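PDB 3E13: putative iron-uptake ABC transport system,periplasmic iron-binding protein from Campylobacter jejuni, which binds ferric iron in the periplasm and probably delivers it to an ABC transporter of the inner membrane for iron uptake. Local coordinates for residues 132-137 against 191-196; 162-167 against 310-315. One frame throughout, in Å; residues are numbered along the deposited sequence.

In the fold
Both contacts lie on the same side of the chain's centre, and both are largely buried. Contact 1 joins two parallel strands through backbone hydrogen bonds, with apolar side chains on both faces, Ile134 and Phe193 on one, Val135 and Ala194 on the other, and a charged fringe at one end. Contact 2 holds no strand: helices 157-170 and 305-315 pack through apolar side chains, without a hydrogen bond between them, and its lysine margin is exposed. In space the two meet, for Met136 CE of contact 1 lies 3.7 Å from Tyr312 OH of contact 2. Iron ligand Tyr143 is near both, its side chain about 7 Å from that of Val195 and about 8 Å from that of Tyr312.

Contact 1 (132-137 against 191-196); sequences GEIVMR and AKFAVM
Ile134 and Val135 pair with Phe193 and Ala194 as neighbouring parallel strands in the sheet of a periplasmic-binding-protein fold, the short strand 134-135 lying alongside 193-197. Four backbone bonds link the segments. Three are Phe193 N to Glu133 O, Val135 N to Phe193 O at 2.9 Å, and Val195 N to Val135 O, the last the straightest with 167° at the hydrogen. The fourth grips Glu133 O a second time: Lys192 N also donates to it, more bent (131°) and tilted from the carbonyl plane. Helix 142-155, which carries the iron ligand Tyr143, covers Met136 and Val195, while helix 179-188 packs on Val135 and Ala194.

The tight part is apolar. On one face the CD1 methyl of Ile134 reaches Phe193 CB at 3.8 Å and lies obliquely to the ring near CD2. On the other face Val135 spreads its two methyls over two alanines: CG1, anti to the carbonyl carbon (chi1 -72°), meets Ala191 CB at 3.5 Å, and CG2 rests on Ala194 CB. Farther along, Met136 and Val195 lie side by side and point the same way, Met136 CG against Val195 CB.

Solvent is reached at the opposite end from Met136. Here the extended Glu133 chain and Lys192 cross, and the touch is through the lysine methylene carbons: Glu133 OE1 comes to 3.1 Å from Lys192 CE, yet stays 4.3 Å from Lys192 NZ, beyond a salt bridge, so any attraction between the charges is probably modest. Past Val195 the strands no longer bond directly, and a water bridges them, accepting from Arg137 N at 2.9 Å and donating to Val195 O at 2.6 Å.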
# COMPACT_ATOMS: atom_id res chain seq x y z
N GLY A 132 -12.92 -17.40 13.33
CA GLY A 132 -12.17 -17.07 14.52
C GLY A 132 -10.67 -17.14 14.37
O GLY A 132 -9.93 -16.98 15.35
N GLU A 133 -10.22 -17.35 13.14
CA GLU A 133 -8.80 -17.65 12.90
C GLU A 133 -8.09 -16.57 12.08
O GLU A 133 -6.86 -16.66 11.90
CB GLU A 133 -8.64 -19.00 12.20
CG GLU A 133 -9.04 -20.20 13.07
CD GLU A 133 -8.87 -21.54 12.34
OE1 GLU A 133 -9.02 -22.63 12.95
OE2 GLU A 133 -8.54 -21.50 11.14
N ILE A 134 -8.82 -15.56 11.65
CA ILE A 134 -8.29 -14.52 10.74
C ILE A 134 -8.24 -13.19 11.47
O ILE A 134 -9.14 -12.87 12.24
CB ILE A 134 -9.22 -14.36 9.53
CG1 ILE A 134 -9.52 -15.71 8.87
CG2 ILE A 134 -8.64 -13.36 8.52
CD1 ILE A 134 -8.38 -16.37 8.38
N VAL A 135 -7.22 -12.36 11.19
CA VAL A 135 -7.24 -10.95 11.59
C VAL A 135 -6.95 -10.05 10.37
O VAL A 135 -6.13 -10.38 9.50
CB VAL A 135 -6.26 -10.62 12.76
CG1 VAL A 135 -6.79 -11.21 14.07
CG2 VAL A 135 -4.87 -11.18 12.50
N MET A 136 -7.61 -8.90 10.34
CA MET A 136 -7.44 -7.91 9.32
C MET A 136 -7.78 -6.59 9.95
O MET A 136 -8.66 -6.51 10.79
CB MET A 136 -8.36 -8.18 8.13
CG MET A 136 -8.08 -7.26 6.94
SD MET A 136 -9.06 -7.70 5.48
CE MET A 136 -10.46 -6.68 5.69
N ARG A 137 -7.08 -5.56 9.51
CA ARG A 137 -7.37 -4.20 9.94
C ARG A 137 -8.70 -3.68 9.39
O ARG A 137 -9.38 -4.33 8.57
CB ARG A 137 -6.26 -3.29 9.52
CG ARG A 137 -6.21 -2.96 8.05
CD ARG A 137 -4.97 -2.26 7.66
NE ARG A 137 -4.80 -0.97 8.32
CZ ARG A 137 -3.67 -0.28 8.37
NH1 ARG A 137 -2.53 -0.75 7.83
NH2 ARG A 137 -3.63 0.87 8.99
N ALA A 191 -4.50 -15.47 16.62
CA ALA A 191 -5.13 -15.75 15.34
C ALA A 191 -4.13 -16.54 14.52
O ALA A 191 -2.90 -16.45 14.78
CB ALA A 191 -5.46 -14.44 14.62
N LYS A 192 -4.60 -17.33 13.59
CA LYS A 192 -3.69 -18.09 12.75
C LYS A 192 -3.20 -17.37 11.49
O LYS A 192 -2.09 -17.65 11.04
CB LYS A 192 -4.34 -19.37 12.31
CG LYS A 192 -4.66 -20.34 13.49
CD LYS A 192 -5.28 -21.62 12.95
CE LYS A 192 -6.08 -22.39 13.98
NZ LYS A 192 -5.22 -23.29 14.75
N PHE A 193 -3.98 -16.45 10.96
CA PHE A 193 -3.67 -15.82 9.67
C PHE A 193 -3.95 -14.34 9.78
O PHE A 193 -5.00 -13.94 10.27
CB PHE A 193 -4.54 -16.40 8.55
CG PHE A 193 -4.35 -17.90 8.33
CD1 PHE A 193 -3.24 -18.37 7.70
CD2 PHE A 193 -5.31 -18.80 8.74
CE1 PHE A 193 -3.08 -19.73 7.48
CE2 PHE A 193 -5.17 -20.15 8.52
CZ PHE A 193 -4.03 -20.63 7.91
N ALA A 194 -3.01 -13.54 9.28
CA ALA A 194 -3.16 -12.11 9.18
C ALA A 194 -3.08 -11.65 7.74
O ALA A 194 -2.16 -12.05 7.04
CB ALA A 194 -2.07 -11.44 9.95
N VAL A 195 -3.98 -10.77 7.36
CA VAL A 195 -3.87 -10.06 6.07
C VAL A 195 -2.94 -8.88 6.27
O VAL A 195 -3.20 -8.02 7.13
CB VAL A 195 -5.25 -9.63 5.58
CG1 VAL A 195 -5.12 -8.90 4.27
CG2 VAL A 195 -6.22 -10.86 5.45
N MET A 196 -1.83 -8.85 5.53
CA MET A 196 -0.84 -7.79 5.69
C MET A 196 0.09 -7.61 4.48
O MET A 196 0.27 -8.52 3.68
CB MET A 196 0.02 -8.03 6.96
CG MET A 196 0.89 -9.30 6.92
SD MET A 196 1.89 -9.59 8.40
CE MET A 196 2.84 -8.13 8.41
O HOH W 1 -4.62 -6.02 8.10

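Contact 2 (162-167 against 310-315); sequences AWAKGV and KIYDEV
Segments 162-167 and 310-315 form a helix-helix packing at the flank of the periplasmic-binding-protein fold: their axes approach to 9.1 Å and cross at -46°, with the N-to-C directions 46° apart. The backbones come nearest at Lys165 and Val315, whose CA atoms are 5.5 Å apart, and no hydrogen bond links the two helices.

Ala164 is the centre of the interface. Its methyl points at helix 305-315 and fits among three side chains: Val315 CG2 at 3.9 Å from Ala164 CB, Ile311 CG2 and, obliquely to the ring, Tyr312 CD2. Val315 also reaches the next residue, with its CG1 methyl against Lys165 CB; this margin is exposed, and the lysine chain leads away from the contact. Leu148 of helix 142-155 touches Trp163, Ile311 and Tyr312 and so adds to the same apolar cluster.

The two aromatic side chains cross on the buried side. Trp163 has CG anti to its backbone nitrogen (chi1 -177°), which carries the indole toward helix 305-315, and its NE1 is bonded to Tyr122 O. Val167 of the same helix lays CG2 over the centre of one indole face, 3.5 Å above the plane. The hydroxyl of Tyr312 is hydrogen-bonded to Ser144 O, next in sequence to the iron ligand Tyr143, and Phe317 makes an edge-to-face contact with the phenol. That same Tyr312 OH lies in the indole plane at the ring's edge, 3.6 Å from Trp163 CZ3 and 4.0 Å from Trp163 CH2.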
# COMPACT_ATOMS: atom_id res chain seq x y z
N ALA A 162 -19.95 -11.47 -0.64
CA ALA A 162 -19.85 -12.71 0.12
C ALA A 162 -18.49 -12.82 0.86
O ALA A 162 -18.44 -13.29 2.01
CB ALA A 162 -20.07 -13.86 -0.77
N TRP A 163 -17.43 -12.40 0.18
CA TRP A 163 -16.10 -12.37 0.79
C TRP A 163 -16.03 -11.45 1.98
O TRP A 163 -15.58 -11.88 3.05
CB TRP A 163 -15.06 -11.95 -0.24
CG TRP A 163 -13.67 -11.98 0.29
CD1 TRP A 163 -12.83 -13.06 0.37
CD2 TRP A 163 -12.94 -10.86 0.76
NE1 TRP A 163 -11.62 -12.68 0.89
CE2 TRP A 163 -11.65 -11.33 1.14
CE3 TRP A 163 -13.25 -9.50 0.95
CZ2 TRP A 163 -10.68 -10.47 1.66
CZ3 TRP A 163 -12.28 -8.67 1.47
CH2 TRP A 163 -11.03 -9.15 1.83
N ALA A 164 -16.53 -10.25 1.83
CA ALA A 164 -16.51 -9.25 2.90
C ALA A 164 -17.28 -9.75 4.13
O ALA A 164 -16.81 -9.64 5.25
CB ALA A 164 -17.03 -7.92 2.40
N LYS A 165 -18.45 -10.34 3.88
CA LYS A 165 -19.29 -10.88 4.93
C LYS A 165 -18.61 -12.01 5.69
O LYS A 165 -18.61 -12.02 6.94
CB LYS A 165 -20.65 -11.30 4.35
CG LYS A 165 -21.61 -11.97 5.35
CD LYS A 165 -22.97 -12.27 4.70
CE LYS A 165 -23.92 -13.01 5.69
NZ LYS A 165 -24.86 -13.94 5.01
N GLY A 166 -17.97 -12.92 4.95
CA GLY A 166 -17.31 -14.04 5.56
C GLY A 166 -16.08 -13.63 6.34
O GLY A 166 -15.82 -14.13 7.42
N VAL A 167 -15.27 -12.74 5.77
CA VAL A 167 -14.13 -12.19 6.48
C VAL A 167 -14.56 -11.55 7.80
O VAL A 167 -13.98 -11.84 8.87
CB VAL A 167 -13.38 -11.19 5.60
CG1 VAL A 167 -12.38 -10.38 6.41
CG2 VAL A 167 -12.64 -11.98 4.48
N LYS A 310 -19.01 0.74 -0.28
CA LYS A 310 -20.42 0.42 -0.03
C LYS A 310 -20.60 -1.01 0.42
O LYS A 310 -21.39 -1.29 1.30
CB LYS A 310 -21.24 0.74 -1.26
CG LYS A 310 -21.52 2.21 -1.39
CD LYS A 310 -22.01 2.53 -2.76
CE LYS A 310 -22.48 3.98 -2.84
NZ LYS A 310 -22.85 4.38 -4.21
N ILE A 311 -19.86 -1.94 -0.18
CA ILE A 311 -19.95 -3.31 0.25
C ILE A 311 -19.48 -3.53 1.65
O ILE A 311 -20.16 -4.21 2.43
CB ILE A 311 -19.22 -4.22 -0.74
CG1 ILE A 311 -19.96 -4.25 -2.07
CG2 ILE A 311 -19.01 -5.67 -0.18
CD1 ILE A 311 -19.27 -5.14 -3.15
N TYR A 312 -18.33 -2.96 2.04
CA TYR A 312 -17.89 -3.14 3.39
C TYR A 312 -18.94 -2.54 4.36
O TYR A 312 -19.19 -3.13 5.41
CB TYR A 312 -16.56 -2.44 3.61
CG TYR A 312 -15.32 -3.23 3.26
CD1 TYR A 312 -14.26 -2.62 2.58
CD2 TYR A 312 -15.13 -4.52 3.70
CE1 TYR A 312 -13.06 -3.32 2.32
CE2 TYR A 312 -13.93 -5.23 3.42
CZ TYR A 312 -12.92 -4.62 2.75
OH TYR A 312 -11.74 -5.32 2.53
N ASP A 313 -19.48 -1.37 4.02
CA ASP A 313 -20.45 -0.66 4.88
C ASP A 313 -21.70 -1.56 5.04
O ASP A 313 -22.22 -1.70 6.14
CB ASP A 313 -20.87 0.71 4.28
CG ASP A 313 -19.85 1.84 4.43
OD1 ASP A 313 -18.76 1.70 5.05
OD2 ASP A 313 -20.07 2.98 3.91
N GLU A 314 -22.13 -2.19 3.94
CA GLU A 314 -23.35 -3.01 3.87
C GLU A 314 -23.29 -4.26 4.71
O GLU A 314 -24.30 -4.61 5.33
CB GLU A 314 -23.63 -3.49 2.44
CG GLU A 314 -24.08 -2.44 1.45
CD GLU A 314 -24.06 -2.93 0.00
OE1 GLU A 314 -24.14 -4.16 -0.27
OE2 GLU A 314 -23.93 -2.07 -0.89
N VAL A 315 -22.13 -4.92 4.76
CA VAL A 315 -22.00 -6.16 5.51
C VAL A 315 -21.71 -5.95 7.01
O VAL A 315 -21.72 -6.91 7.76
CB VAL A 315 -20.96 -7.14 4.84
CG1 VAL A 315 -21.28 -7.32 3.37
CG2 VAL A 315 -19.51 -6.70 5.11